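Side-chain contacts in putative oxidoreductase (Thermus thermophilus, PDB 2ISM), which is a putative oxidoreductase with a six-bladed beta-propeller fold that carries a bound calcium ion: residues B[96-99]-B[103-106]; B[249-252]-B[258-261]. All blocks are in the same frame, centred on the assembly; numbering follows the deposited sequence.

Contact 1 comes first along the chain and closes before contact 2 begins. Their centres are 30 Å apart and their nearest atoms about 22 Å, so neither touches the other. Contact 1 lies within one four-stranded antiparallel blade of the propeller; contact 2 lies in a loop between two strands of another. Residues 96-99 and 103-106 join the two middle strands of the blade formed by residues 77-127, whereas residues 249-252 and 258-261 lie in the long loop between strands 232-237 and 262-264. The blade of residues 140-199 comes between these two in sequence. One contact is thus regular pairing within a blade, the other local bonding in a loop beside the calcium ion.

Contact 1: residues B[96-99]-B[103-106]; sequences RTVA and LRNQ
Arg-96 and Gln-106, and two residues nearer the turn Val-98 and Arg-104, form the two hydrogen-bonded pairs of an antiparallel hairpin. In the first, Arg-96 N lies 2.9 Å from Gln-106 O, and Gln-106 N returns the bond to Arg-96 O. In the second, Val-98 N reaches Arg-104 O at 2.9 Å with an N-H...O angle of 173°, while Arg-104 N meets Val-98 O at 3.0 Å. A CA-H...O contact of 3.3 Å from Leu-103 CA to Val-98 O extends the pairing toward the turn.

Side-chain packing divides between two faces. On one, Arg-96 and Gln-106 run side by side in the same direction, their CG atoms 4.0 Å apart and their guanidinium and amide planes 40° from each other. Beside them Arg-104 bends at its second torsion (chi2 -75°), which lays one face of its guanidinium on Val-98 CG1, 3.5 Å from that plane and offset toward the rim of the group. On the other face Thr-97 is the non-hydrogen-bonded partner of Asn-105, and its CG2 touches Leu-103 CD1 at 4.0 Å.

The polar ends of Thr-97 and Arg-104 have partners outside the two segments. Thr-97 OG1 is hydrogen-bonded to Gly-76 N; Arg-104 NH1 bonds to the carbonyls of Glu-100 and Gly-102, and its NE makes a salt bridge to Asp-125. The hairpin of strands 92-98 and 104-112 occupies the middle of a propeller blade, with strand 77-82 flanking the first and strand 117-127 the second.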
loop_
_atom_site.group_PDB
_atom_site.type_symbol
_atom_site.label_atom_id
_atom_site.label_comp_id
_atom_site.label_asym_id
_atom_site.label_seq_id
_atom_site.Cartn_x
_atom_site.Cartn_y
_atom_site.Cartn_z
ATOM N N ARG B 96 -11.734 23.830 -16.931
ATOM C CA ARG B 96 -12.610 23.600 -18.076
ATOM C C ARG B 96 -12.305 24.476 -19.286
ATOM O O ARG B 96 -11.757 25.575 -19.159
ATOM C CB ARG B 96 -14.081 23.829 -17.687
ATOM C CG ARG B 96 -14.410 25.294 -17.394
ATOM C CD ARG B 96 -15.911 25.558 -17.387
ATOM N NE ARG B 96 -16.210 26.936 -17.001
ATOM C CZ ARG B 96 -17.431 27.461 -16.964
ATOM N NH1 ARG B 96 -18.486 26.727 -17.296
ATOM N NH2 ARG B 96 -17.599 28.721 -16.576
ATOM N N THR B 97 -12.673 23.969 -20.460
ATOM C CA THR B 97 -12.511 24.706 -21.703
ATOM C C THR B 97 -13.892 25.328 -21.914
ATOM O O THR B 97 -14.902 24.616 -21.916
ATOM C CB THR B 97 -12.207 23.768 -22.892
ATOM O OG1 THR B 97 -11.201 22.819 -22.517
ATOM C CG2 THR B 97 -11.704 24.576 -24.088
ATOM N N VAL B 98 -13.950 26.646 -22.070
ATOM C CA VAL B 98 -15.232 27.312 -22.268
ATOM C C VAL B 98 -15.226 28.110 -23.573
ATOM O O VAL B 98 -14.171 28.562 -24.026
ATOM C CB VAL B 98 -15.562 28.246 -21.066
ATOM C CG1 VAL B 98 -14.699 29.494 -21.107
ATOM C CG2 VAL B 98 -17.041 28.601 -21.075
ATOM N N ALA B 99 -16.402 28.272 -24.176
ATOM C CA ALA B 99 -16.526 29.003 -25.434
ATOM C C ALA B 99 -17.282 30.325 -25.300
ATOM O O ALA B 99 -17.093 31.237 -26.108
ATOM C CB ALA B 99 -17.210 28.121 -26.480
ATOM N N LEU B 103 -13.169 31.515 -26.727
ATOM C CA LEU B 103 -12.683 30.170 -26.454
ATOM C C LEU B 103 -11.376 30.181 -25.667
ATOM O O LEU B 103 -10.370 30.720 -26.127
ATOM C CB LEU B 103 -12.480 29.414 -27.770
ATOM C CG LEU B 103 -11.905 27.995 -27.693
ATOM C CD1 LEU B 103 -12.870 27.066 -26.961
ATOM C CD2 LEU B 103 -11.660 27.486 -29.104
ATOM N N ARG B 104 -11.392 29.590 -24.477
ATOM C CA ARG B 104 -10.185 29.522 -23.664
ATOM C C ARG B 104 -10.371 28.542 -22.513
ATOM O O ARG B 104 -11.488 28.114 -22.226
ATOM C CB ARG B 104 -9.815 30.913 -23.118
ATOM C CG ARG B 104 -10.594 31.393 -21.895
ATOM C CD ARG B 104 -12.025 31.829 -22.211
ATOM N NE ARG B 104 -12.622 32.543 -21.077
ATOM C CZ ARG B 104 -13.816 33.131 -21.095
ATOM N NH1 ARG B 104 -14.567 33.098 -22.189
ATOM N NH2 ARG B 104 -14.259 33.765 -20.017
ATOM N N ASN B 105 -9.267 28.160 -21.881
ATOM C CA ASN B 105 -9.331 27.262 -20.735
ATOM C C ASN B 105 -9.291 28.134 -19.480
ATOM O O ASN B 105 -8.782 29.258 -19.502
ATOM C CB ASN B 105 -8.159 26.267 -20.741
ATOM C CG ASN B 105 -8.372 25.114 -21.720
ATOM O OD1 ASN B 105 -7.632 24.951 -22.697
ATOM N ND2 ASN B 105 -9.387 24.311 -21.459
ATOM N N GLN B 106 -9.848 27.626 -18.391
ATOM C CA GLN B 106 -9.878 28.374 -17.148
ATOM C C GLN B 106 -10.074 27.438 -15.978
ATOM O O GLN B 106 -10.492 26.295 -16.143
ATOM C CB GLN B 106 -11.036 29.380 -17.159
ATOM C CG GLN B 106 -12.371 28.757 -17.527
ATOM C CD GLN B 106 -13.549 29.705 -17.361
ATOM O OE1 GLN B 106 -13.474 30.888 -17.701
ATOM N NE2 GLN B 106 -14.651 29.177 -16.854
#

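Contact 2: residues B[249-252]-B[258-261]; sequences VGRG and RDPL
Asp-259 OD1 accepts a hydrogen bond from Gly-252 N at 2.8 Å, with an N-H...O angle of 155°. The donor stands above the carboxylate plane, about 40° out of it. Asp-259 carries its CG beside its own backbone N (chi1 -64°), with the CB bond directed toward residues 249-252, which lets the carboxylate reach this peptide N-H.

Across that side chain, at about a right angle, runs Arg-251, which is poorly ordered, so all its side-chain distances should be read with caution. Its extended aliphatic part supplies the packing, CG lying 3.7 Å from Asp-259 CB. The charges are near but not paired: Arg-251 NE is 4.6 Å from Asp-259 OD2, too far for a salt bridge, although the opposite charges may still attract weakly. Farther out, Arg-251 NH2 comes near both Pro-260 O (2.8 Å) and Leu-261 O (3.0 Å).

Gly-250 O packs against the proline ring, 3.3 Å from Pro-260 CD. That ring also touches Glu-233 and lies about 5 Å from the calcium ion, which Glu-233 and Tyr-243 bind. A side-chain-to-backbone bond thus joins two parts of the loop between strands 232-237 and 262-264, the last two strands of a propeller blade, beside its calcium site.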
loop_
_atom_site.group_PDB
_atom_site.type_symbol
_atom_site.label_atom_id
_atom_site.label_comp_id
_atom_site.label_asym_id
_atom_site.label_seq_id
_atom_site.Cartn_x
_atom_site.Cartn_y
_atom_site.Cartn_z
ATOM N N VAL B 249 13.386 16.628 -27.143
ATOM C CA VAL B 249 12.462 15.499 -27.097
ATOM C C VAL B 249 13.254 14.357 -26.467
ATOM O O VAL B 249 14.295 13.956 -26.989
ATOM C CB VAL B 249 11.997 15.077 -28.513
ATOM C CG1 VAL B 249 11.159 13.807 -28.431
ATOM C CG2 VAL B 249 11.191 16.198 -29.149
ATOM N N GLY B 250 12.768 13.846 -25.341
ATOM C CA GLY B 250 13.468 12.772 -24.657
ATOM C C GLY B 250 14.583 13.355 -23.809
ATOM O O GLY B 250 14.391 14.375 -23.147
ATOM N N ARG B 251 15.750 12.716 -23.821
ATOM C CA ARG B 251 16.886 13.210 -23.050
ATOM C C ARG B 251 17.887 13.939 -23.940
ATOM O O ARG B 251 17.966 13.684 -25.142
ATOM C CB ARG B 251 17.587 12.061 -22.314
ATOM C CG ARG B 251 16.820 11.530 -21.108
ATOM C CD ARG B 251 17.766 10.926 -20.075
ATOM N NE ARG B 251 17.100 10.629 -18.807
ATOM C CZ ARG B 251 16.389 9.531 -18.563
ATOM N NH1 ARG B 251 16.244 8.605 -19.502
ATOM N NH2 ARG B 251 15.820 9.360 -17.378
ATOM N N GLY B 252 18.645 14.853 -23.342
ATOM C CA GLY B 252 19.632 15.608 -24.093
ATOM C C GLY B 252 20.850 15.956 -23.257
ATOM O O GLY B 252 20.897 15.666 -22.059
ATOM N N ARG B 258 15.804 20.298 -18.534
ATOM C CA ARG B 258 15.857 19.137 -17.657
ATOM C C ARG B 258 15.303 17.874 -18.307
ATOM O O ARG B 258 14.205 17.885 -18.869
ATOM C CB ARG B 258 15.099 19.444 -16.366
ATOM C CG ARG B 258 15.554 20.731 -15.693
ATOM C CD ARG B 258 14.841 20.950 -14.376
ATOM N NE ARG B 258 15.218 19.959 -13.368
ATOM C CZ ARG B 258 16.295 20.046 -12.591
ATOM N NH1 ARG B 258 17.115 21.082 -12.696
ATOM N NH2 ARG B 258 16.548 19.097 -11.698
ATOM N N ASP B 259 16.071 16.787 -18.227
ATOM C CA ASP B 259 15.658 15.512 -18.806
ATOM C C ASP B 259 14.570 14.869 -17.963
ATOM O O ASP B 259 14.439 15.145 -16.769
ATOM C CB ASP B 259 16.828 14.525 -18.886
ATOM C CG ASP B 259 17.933 14.984 -19.811
ATOM O OD1 ASP B 259 17.631 15.601 -20.855
ATOM O OD2 ASP B 259 19.109 14.707 -19.497
ATOM N N PRO B 260 13.765 14.000 -18.579
ATOM C CA PRO B 260 12.706 13.342 -17.816
ATOM C C PRO B 260 13.281 12.255 -16.913
ATOM O O PRO B 260 14.375 11.737 -17.159
ATOM C CB PRO B 260 11.801 12.772 -18.905
ATOM C CG PRO B 260 12.757 12.500 -20.026
ATOM C CD PRO B 260 13.618 13.737 -20.021
ATOM N N LEU B 261 12.546 11.937 -15.854
ATOM C CA LEU B 261 12.944 10.893 -14.922
ATOM C C LEU B 261 12.895 9.578 -15.689
ATOM O O LEU B 261 13.690 8.666 -15.455
ATOM C CB LEU B 261 11.966 10.839 -13.753
ATOM C CG LEU B 261 12.012 9.588 -12.872
ATOM C CD1 LEU B 261 13.332 9.523 -12.124
ATOM C CD2 LEU B 261 10.845 9.620 -11.903
#